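Local coordinates for SmhA (Serratia marcescens, PDB 7A27), which forms one component of Smh, a tripartite alpha-pore-forming toxin, and is captured here in a soluble form, at residues 50-61 with 273-284; 3-12 with 311-322. One frame throughout, in Å; residues are numbered along the deposited sequence.

Contact 1: residues 50-61 with 273-284; sequences LTVKIKAYQNQL and LLSVAKSVQAQA
Ile54 and Val280 show how two helices running almost side by side can lock together by exchanging knobs. The local axes of helices 50-61 and 273-284 approach to 10.5 Å and diverge by only 17°, with both helices running in the same N-to-C direction. Ile54 projects into a hole formed by Leu273, Val276, Ala277 and Val280. Its CG1 branch, anti to the carbonyl carbon, carries CD1 to within 3.7 Å of Leu273 CD1 and 3.9 Å of Ala277 CB, while CG2, anti to the backbone N, approaches Val276 CG1, the two side chains crossing at about a right angle. The exchange is returned by Val280, which enters the space among Ile54, Tyr57, Gln58 and Leu61. Val280 CG1 meets Tyr57 CD2 at 3.8 Å as the two side chains slide past each other in opposite directions.

At one end, Leu50 and Leu273 reach toward each other tip to tip, CD2 of Leu50 lying 3.6 Å from CG of Leu273. At the other, Leu61 CD1 touches Ala284 CB and also covers one face of the Tyr57 ring, offset toward its rim. The one hydrogen bond between the two segments runs from the phenol of Tyr57, whose OH donates to Gln281 OE1 at 2.8 Å. The phenol oxygen lies in the carbonyl plane, and the ring and amide planes are only 20° from parallel. A bend at chi2 of Gln281 (53°) brings the amide up to the ring. Tyr57 also stacks on Phe147 of helix 104-155, and Tyr231 of strand 230-237 packs against Val276 and Val280. Reciprocal knobs-into-holes packing of this kind is characteristic of coiled-coil helical bundles, and here it joins helices 48-96 and 272-299 beside the two-stranded hairpin.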
# COMPACT_ATOMS: atom_id res chain seq x y z
N LEU A 50 11.70 -29.46 -9.69
CA LEU A 50 11.56 -27.98 -9.81
C LEU A 50 10.08 -27.61 -9.98
O LEU A 50 9.68 -26.56 -9.46
CB LEU A 50 12.41 -27.46 -10.98
CG LEU A 50 12.25 -25.97 -11.31
CD1 LEU A 50 12.69 -25.09 -10.13
CD2 LEU A 50 13.02 -25.58 -12.56
N THR A 51 9.31 -28.42 -10.70
CA THR A 51 7.85 -28.20 -10.90
C THR A 51 7.19 -28.06 -9.52
O THR A 51 6.45 -27.07 -9.34
CB THR A 51 7.21 -29.29 -11.76
OG1 THR A 51 7.78 -29.27 -13.07
CG2 THR A 51 5.71 -29.14 -11.89
N VAL A 52 7.49 -28.95 -8.57
CA VAL A 52 6.88 -28.94 -7.20
C VAL A 52 7.30 -27.67 -6.42
O VAL A 52 6.48 -27.21 -5.62
CB VAL A 52 7.13 -30.22 -6.38
CG1 VAL A 52 6.43 -31.43 -7.00
CG2 VAL A 52 8.61 -30.51 -6.14
N LYS A 53 8.51 -27.13 -6.66
CA LYS A 53 9.03 -25.95 -5.92
C LYS A 53 8.31 -24.69 -6.40
O LYS A 53 8.02 -23.82 -5.53
CB LYS A 53 10.56 -25.81 -6.04
CG LYS A 53 11.35 -27.07 -5.68
CD LYS A 53 12.75 -26.89 -5.13
CE LYS A 53 12.74 -26.23 -3.76
NZ LYS A 53 13.94 -26.59 -2.95
N ILE A 54 8.02 -24.60 -7.71
CA ILE A 54 7.28 -23.46 -8.32
C ILE A 54 5.81 -23.50 -7.85
O ILE A 54 5.36 -22.50 -7.27
CB ILE A 54 7.37 -23.46 -9.86
CG1 ILE A 54 8.82 -23.32 -10.35
CG2 ILE A 54 6.49 -22.38 -10.46
CD1 ILE A 54 9.02 -23.62 -11.82
N LYS A 55 5.10 -24.61 -8.10
CA LYS A 55 3.68 -24.80 -7.69
C LYS A 55 3.51 -24.48 -6.20
O LYS A 55 2.51 -23.84 -5.85
CB LYS A 55 3.19 -26.22 -7.98
CG LYS A 55 2.89 -26.53 -9.44
CD LYS A 55 2.46 -27.97 -9.68
CE LYS A 55 2.18 -28.29 -11.13
NZ LYS A 55 2.00 -29.74 -11.36
N ALA A 56 4.45 -24.92 -5.34
CA ALA A 56 4.43 -24.71 -3.87
C ALA A 56 4.58 -23.22 -3.56
O ALA A 56 3.85 -22.73 -2.69
CB ALA A 56 5.52 -25.50 -3.19
N TYR A 57 5.52 -22.54 -4.23
CA TYR A 57 5.79 -21.10 -4.03
C TYR A 57 4.60 -20.29 -4.54
O TYR A 57 4.15 -19.38 -3.83
CB TYR A 57 7.09 -20.69 -4.72
CG TYR A 57 7.54 -19.26 -4.54
CD1 TYR A 57 7.73 -18.71 -3.27
CD2 TYR A 57 7.87 -18.48 -5.63
CE1 TYR A 57 8.18 -17.42 -3.11
CE2 TYR A 57 8.34 -17.18 -5.48
CZ TYR A 57 8.50 -16.65 -4.22
OH TYR A 57 8.97 -15.38 -4.10
N GLN A 58 4.11 -20.61 -5.74
CA GLN A 58 2.97 -19.88 -6.36
C GLN A 58 1.75 -20.00 -5.44
O GLN A 58 1.05 -18.98 -5.25
CB GLN A 58 2.70 -20.41 -7.77
CG GLN A 58 1.80 -19.50 -8.59
CD GLN A 58 1.80 -19.85 -10.06
OE1 GLN A 58 1.98 -21.00 -10.46
NE2 GLN A 58 1.55 -18.84 -10.87
N ASN A 59 1.55 -21.18 -4.84
CA ASN A 59 0.42 -21.45 -3.91
C ASN A 59 0.60 -20.61 -2.64
O ASN A 59 -0.34 -19.93 -2.25
CB ASN A 59 0.30 -22.93 -3.53
CG ASN A 59 -0.98 -23.17 -2.77
OD1 ASN A 59 -0.94 -23.40 -1.56
ND2 ASN A 59 -2.12 -23.03 -3.44
N GLN A 60 1.79 -20.65 -2.04
CA GLN A 60 2.08 -19.96 -0.77
C GLN A 60 1.92 -18.44 -0.96
O GLN A 60 1.49 -17.78 -0.01
CB GLN A 60 3.42 -20.47 -0.23
CG GLN A 60 3.77 -19.96 1.17
CD GLN A 60 2.76 -20.26 2.26
OE1 GLN A 60 2.25 -19.35 2.93
NE2 GLN A 60 2.50 -21.55 2.47
N LEU A 61 2.18 -17.91 -2.16
CA LEU A 61 2.04 -16.46 -2.49
C LEU A 61 0.56 -16.08 -2.61
O LEU A 61 0.18 -15.02 -2.08
CB LEU A 61 2.78 -16.11 -3.78
CG LEU A 61 4.30 -16.00 -3.68
CD1 LEU A 61 4.90 -15.89 -5.07
CD2 LEU A 61 4.72 -14.82 -2.82
N LEU A 273 11.11 -24.09 -17.99
CA LEU A 273 10.65 -24.15 -16.58
C LEU A 273 11.32 -23.04 -15.78
O LEU A 273 10.67 -22.51 -14.87
CB LEU A 273 10.93 -25.55 -16.01
CG LEU A 273 10.15 -25.90 -14.75
CD1 LEU A 273 8.66 -25.62 -14.91
CD2 LEU A 273 10.35 -27.36 -14.38
N LEU A 274 12.57 -22.68 -16.10
CA LEU A 274 13.28 -21.57 -15.40
C LEU A 274 12.58 -20.26 -15.76
O LEU A 274 12.38 -19.44 -14.85
CB LEU A 274 14.75 -21.54 -15.81
CG LEU A 274 15.56 -20.36 -15.28
CD1 LEU A 274 15.68 -20.40 -13.75
CD2 LEU A 274 16.96 -20.36 -15.90
N SER A 275 12.22 -20.08 -17.04
CA SER A 275 11.47 -18.90 -17.56
C SER A 275 10.23 -18.68 -16.67
O SER A 275 9.99 -17.53 -16.24
CB SER A 275 11.08 -19.09 -19.00
OG SER A 275 12.23 -19.34 -19.82
N VAL A 276 9.49 -19.75 -16.38
CA VAL A 276 8.27 -19.71 -15.52
C VAL A 276 8.68 -19.23 -14.12
O VAL A 276 8.14 -18.21 -13.67
CB VAL A 276 7.55 -21.07 -15.46
CG1 VAL A 276 6.42 -21.06 -14.44
CG2 VAL A 276 7.03 -21.51 -16.82
N ALA A 277 9.62 -19.91 -13.48
CA ALA A 277 10.13 -19.59 -12.13
C ALA A 277 10.47 -18.09 -12.03
O ALA A 277 10.09 -17.48 -11.01
CB ALA A 277 11.32 -20.46 -11.81
N LYS A 278 11.11 -17.54 -13.06
CA LYS A 278 11.53 -16.11 -13.12
C LYS A 278 10.30 -15.21 -13.18
O LYS A 278 10.30 -14.18 -12.47
CB LYS A 278 12.40 -15.82 -14.34
CG LYS A 278 13.82 -16.36 -14.33
CD LYS A 278 14.70 -15.61 -15.34
CE LYS A 278 16.02 -15.16 -14.75
NZ LYS A 278 15.89 -14.40 -13.49
N SER A 279 9.31 -15.58 -14.01
CA SER A 279 8.03 -14.84 -14.21
C SER A 279 7.27 -14.70 -12.88
O SER A 279 6.69 -13.60 -12.63
CB SER A 279 7.17 -15.50 -15.22
OG SER A 279 5.88 -14.93 -15.16
N VAL A 280 7.25 -15.78 -12.08
CA VAL A 280 6.56 -15.85 -10.76
C VAL A 280 7.30 -14.96 -9.77
O VAL A 280 6.63 -14.16 -9.09
CB VAL A 280 6.46 -17.29 -10.22
CG1 VAL A 280 5.98 -17.33 -8.78
CG2 VAL A 280 5.55 -18.14 -11.08
N GLN A 281 8.63 -15.12 -9.69
CA GLN A 281 9.51 -14.39 -8.75
C GLN A 281 9.40 -12.88 -8.99
O GLN A 281 9.47 -12.13 -8.00
CB GLN A 281 10.94 -14.90 -8.87
CG GLN A 281 11.95 -14.06 -8.12
CD GLN A 281 11.59 -13.85 -6.68
OE1 GLN A 281 10.85 -14.64 -6.08
NE2 GLN A 281 12.12 -12.77 -6.12
N ALA A 282 9.24 -12.45 -10.25
CA ALA A 282 9.11 -11.02 -10.60
C ALA A 282 7.85 -10.45 -9.94
O ALA A 282 7.90 -9.32 -9.43
CB ALA A 282 9.08 -10.87 -12.10
N GLN A 283 6.76 -11.21 -9.96
CA GLN A 283 5.44 -10.84 -9.36
C GLN A 283 5.56 -10.85 -7.83
O GLN A 283 5.04 -9.92 -7.19
CB GLN A 283 4.35 -11.78 -9.87
CG GLN A 283 4.06 -11.67 -11.37
CD GLN A 283 3.17 -12.78 -11.87
OE1 GLN A 283 3.15 -13.89 -11.32
NE2 GLN A 283 2.42 -12.47 -12.92
N ALA A 284 6.25 -11.85 -7.26
CA ALA A 284 6.48 -11.98 -5.81
C ALA A 284 7.23 -10.74 -5.32
O ALA A 284 6.80 -10.15 -4.32
CB ALA A 284 7.24 -13.24 -5.51

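Contact 2: residues 3-12 with 311-322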
# COMPACT_ATOMS: atom_id res chain seq x y z
N ASN A 3 0.89 29.76 28.35
CA ASN A 3 -0.26 30.51 27.73
C ASN A 3 -0.79 29.75 26.50
O ASN A 3 -0.11 28.81 26.01
CB ASN A 3 0.12 31.96 27.41
CG ASN A 3 -1.08 32.88 27.36
OD1 ASN A 3 -1.80 33.02 28.36
ND2 ASN A 3 -1.32 33.51 26.22
N LEU A 4 -2.01 30.09 26.05
CA LEU A 4 -2.82 29.46 24.97
C LEU A 4 -2.09 29.42 23.64
O LEU A 4 -2.24 28.46 22.92
CB LEU A 4 -4.10 30.29 24.82
CG LEU A 4 -5.18 29.97 25.84
CD1 LEU A 4 -5.98 31.21 26.21
CD2 LEU A 4 -6.06 28.83 25.33
N THR A 5 -1.38 30.50 23.34
CA THR A 5 -0.53 30.75 22.15
C THR A 5 0.34 29.52 21.79
O THR A 5 0.79 29.45 20.64
CB THR A 5 0.29 32.02 22.44
OG1 THR A 5 1.07 32.42 21.31
CG2 THR A 5 1.23 31.87 23.61
N SER A 6 0.53 28.56 22.71
CA SER A 6 1.45 27.40 22.56
C SER A 6 0.72 26.05 22.37
O SER A 6 1.40 25.06 22.09
CB SER A 6 2.38 27.32 23.74
OG SER A 6 1.66 26.91 24.90
N ILE A 7 -0.60 25.97 22.54
CA ILE A 7 -1.33 24.67 22.40
C ILE A 7 -1.45 24.33 20.92
O ILE A 7 -1.69 25.20 20.10
CB ILE A 7 -2.68 24.62 23.15
CG1 ILE A 7 -3.72 25.57 22.58
CG2 ILE A 7 -2.48 24.85 24.62
CD1 ILE A 7 -5.13 25.33 23.10
N ASP A 8 -1.31 23.04 20.64
CA ASP A 8 -1.34 22.41 19.30
C ASP A 8 -2.44 21.34 19.33
O ASP A 8 -2.18 20.24 19.81
CB ASP A 8 0.05 21.84 18.98
CG ASP A 8 0.13 21.02 17.71
OD1 ASP A 8 -0.70 21.25 16.84
OD2 ASP A 8 1.03 20.17 17.62
N LEU A 9 -3.64 21.66 18.86
CA LEU A 9 -4.79 20.72 18.78
C LEU A 9 -4.91 20.18 17.34
O LEU A 9 -5.98 19.64 16.99
CB LEU A 9 -6.08 21.45 19.19
CG LEU A 9 -6.15 21.95 20.63
CD1 LEU A 9 -7.43 22.74 20.87
CD2 LEU A 9 -6.09 20.78 21.58
N SER A 10 -3.84 20.28 16.56
CA SER A 10 -3.80 19.88 15.13
C SER A 10 -3.64 18.36 14.99
O SER A 10 -3.27 17.67 15.95
CB SER A 10 -2.66 20.57 14.40
OG SER A 10 -1.42 19.90 14.62
N PRO A 11 -3.92 17.84 13.78
CA PRO A 11 -3.67 16.44 13.44
C PRO A 11 -2.18 16.11 13.28
O PRO A 11 -1.87 15.00 13.00
CB PRO A 11 -4.28 16.23 12.05
CG PRO A 11 -5.10 17.47 11.77
CD PRO A 11 -4.58 18.56 12.69
N GLN A 12 -1.31 17.11 13.39
CA GLN A 12 0.15 16.95 13.19
C GLN A 12 0.34 16.35 11.80
O GLN A 12 -0.45 16.69 10.92
CB GLN A 12 0.73 16.19 14.38
CG GLN A 12 0.28 16.84 15.68
CD GLN A 12 1.22 16.69 16.83
OE1 GLN A 12 2.38 16.37 16.67
NE2 GLN A 12 0.71 16.97 18.02
N ALA A 311 0.02 16.16 23.01
CA ALA A 311 -0.35 17.55 22.67
C ALA A 311 -1.67 17.93 23.35
O ALA A 311 -1.77 19.05 23.85
CB ALA A 311 -0.45 17.70 21.18
N TYR A 312 -2.63 17.00 23.35
CA TYR A 312 -3.98 17.22 23.91
C TYR A 312 -3.93 17.21 25.44
O TYR A 312 -4.64 18.02 26.07
CB TYR A 312 -4.96 16.20 23.32
CG TYR A 312 -5.68 16.67 22.08
CD1 TYR A 312 -5.01 16.89 20.89
CD2 TYR A 312 -7.05 16.90 22.10
CE1 TYR A 312 -5.67 17.34 19.76
CE2 TYR A 312 -7.72 17.34 20.97
CZ TYR A 312 -7.03 17.56 19.80
OH TYR A 312 -7.69 18.02 18.70
N LEU A 313 -3.09 16.36 26.03
CA LEU A 313 -2.91 16.25 27.50
C LEU A 313 -2.36 17.57 28.06
O LEU A 313 -2.90 18.03 29.08
CB LEU A 313 -1.98 15.07 27.81
CG LEU A 313 -1.75 14.78 29.29
CD1 LEU A 313 -3.07 14.51 29.99
CD2 LEU A 313 -0.80 13.61 29.49
N THR A 314 -1.32 18.11 27.42
CA THR A 314 -0.64 19.38 27.79
C THR A 314 -1.58 20.58 27.58
O THR A 314 -1.50 21.51 28.40
CB THR A 314 0.70 19.56 27.08
OG1 THR A 314 0.50 19.55 25.68
CG2 THR A 314 1.70 18.49 27.46
N ALA A 315 -2.41 20.54 26.54
CA ALA A 315 -3.34 21.62 26.15
C ALA A 315 -4.44 21.83 27.18
O ALA A 315 -4.75 23.00 27.46
CB ALA A 315 -3.96 21.30 24.81
N ALA A 316 -5.00 20.75 27.72
CA ALA A 316 -6.19 20.76 28.60
C ALA A 316 -6.03 21.70 29.80
O ALA A 316 -6.81 22.63 29.96
CB ALA A 316 -6.53 19.35 29.01
N PRO A 317 -5.03 21.53 30.71
CA PRO A 317 -4.91 22.40 31.87
C PRO A 317 -4.73 23.88 31.48
O PRO A 317 -5.15 24.73 32.25
CB PRO A 317 -3.68 21.88 32.62
CG PRO A 317 -3.53 20.45 32.14
CD PRO A 317 -3.98 20.49 30.70
N ILE A 318 -4.13 24.14 30.31
CA ILE A 318 -3.90 25.51 29.78
C ILE A 318 -5.24 26.12 29.37
O ILE A 318 -5.48 27.32 29.71
CB ILE A 318 -2.88 25.49 28.62
CG1 ILE A 318 -1.51 24.99 29.09
CG2 ILE A 318 -2.80 26.87 27.97
CD1 ILE A 318 -0.48 24.84 27.97
N ILE A 319 -6.11 25.34 28.69
CA ILE A 319 -7.46 25.79 28.25
C ILE A 319 -8.31 26.11 29.48
O ILE A 319 -9.21 26.95 29.36
CB ILE A 319 -8.15 24.72 27.38
CG1 ILE A 319 -7.34 24.45 26.11
CG2 ILE A 319 -9.58 25.13 27.08
CD1 ILE A 319 -7.91 23.41 25.20
N ASN A 320 -8.04 25.42 30.59
CA ASN A 320 -8.75 25.54 31.90
C ASN A 320 -8.40 26.89 32.55
O ASN A 320 -9.31 27.48 33.15
CB ASN A 320 -8.40 24.37 32.83
CG ASN A 320 -9.42 24.10 33.91
OD1 ASN A 320 -10.48 24.69 33.93
ND2 ASN A 320 -9.08 23.20 34.82
N GLN A 321 -7.15 27.36 32.42
CA GLN A 321 -6.67 28.66 32.99
C GLN A 321 -7.43 29.85 32.35
O GLN A 321 -7.59 30.87 33.05
CB GLN A 321 -5.17 28.89 32.79
CG GLN A 321 -4.20 27.85 33.37
CD GLN A 321 -2.74 28.15 33.07
OE1 GLN A 321 -2.38 28.65 32.00
NE2 GLN A 321 -1.84 27.81 33.98
N ALA A 322 -7.86 29.74 31.08
CA ALA A 322 -8.61 30.78 30.32
C ALA A 322 -9.96 31.08 30.99
O ALA A 322 -10.95 30.41 30.63
CB ALA A 322 -8.83 30.34 28.89
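The irregular N-terminal segment ahead of helix 14-37 packs along helix 301-321 of the helical bundle: Leu4, Ile7 and Leu9, in a 3-10 turn and the loop after it, pack on Ala315, Ile318, Ile319 and Tyr312. The apolar residues of the segment meet successive turns of the helix, which is kinked at Pro317. Leu4 CD1 rests on Ala322 CB, just past the C-terminal end of the helix, and Ile318 CG2 lies 3.8 Å from Leu4 N. Ile7 comes next. Its CG1 sits between the backbone N and the carbonyl carbon (chi1 66°), which leaves CG2 to lie over Ala315, 3.7 Å from its CA, while the Ile7 and Ile319 side chains cross at about a right angle, Ile7 CD1 lying 3.8 Å from Ile319 CG1.

Leu9 uses both its side chain and its backbone. Its CD2 methyl stands over the middle of the Tyr312 ring in a CH-pi interaction, 3.7 Å from the centroid and only 8° off the ring normal; the same methyl also touches Ala315 CB. The phenol then reaches back to the N-terminal segment, Tyr312 OH donating to Leu9 O at 2.9 Å. This bond is bent at the acceptor (125°), and the donor is tilted out of the carbonyl plane. Trp342 NE1 of helix 325-358 binds the same oxygen, so two side chains from different helices grip one backbone carbonyl, while Val112 and Leu115 of helix 104-155 lie against Tyr312.

Around and after Leu9 the segment is shaped by its own polar groups: an Asx turn at Asp8 spans Leu9, and an ST turn follows in which Ser10 OG accepts from Gln12 N. Asp8 OD1 takes both Ser10 N, from above the carboxylate plane, and Ser10 OG, at 2.7 Å through its syn lone pair.

How the contacts relate
From the N terminus, the chain first lays residues 3-12 down as one half of contact 2, then runs through helix 14-37 to residues 50-61 at the start of helix 48-96, where contact 1 begins. Long helices and the two-stranded hairpin follow before helix 272-299 supplies residues 273-284 and closes contact 1, a loop of 211 intervening residues. The next helix, 301-321, brings in 311-322 and closes contact 2, so contact 1 is nested inside it. The two lie on opposite sides of the chain's centre, their centres about 56 Å apart. Contact 1 ties bundle helices near the hairpin, whereas contact 2 fastens the N-terminal segment at the distant end.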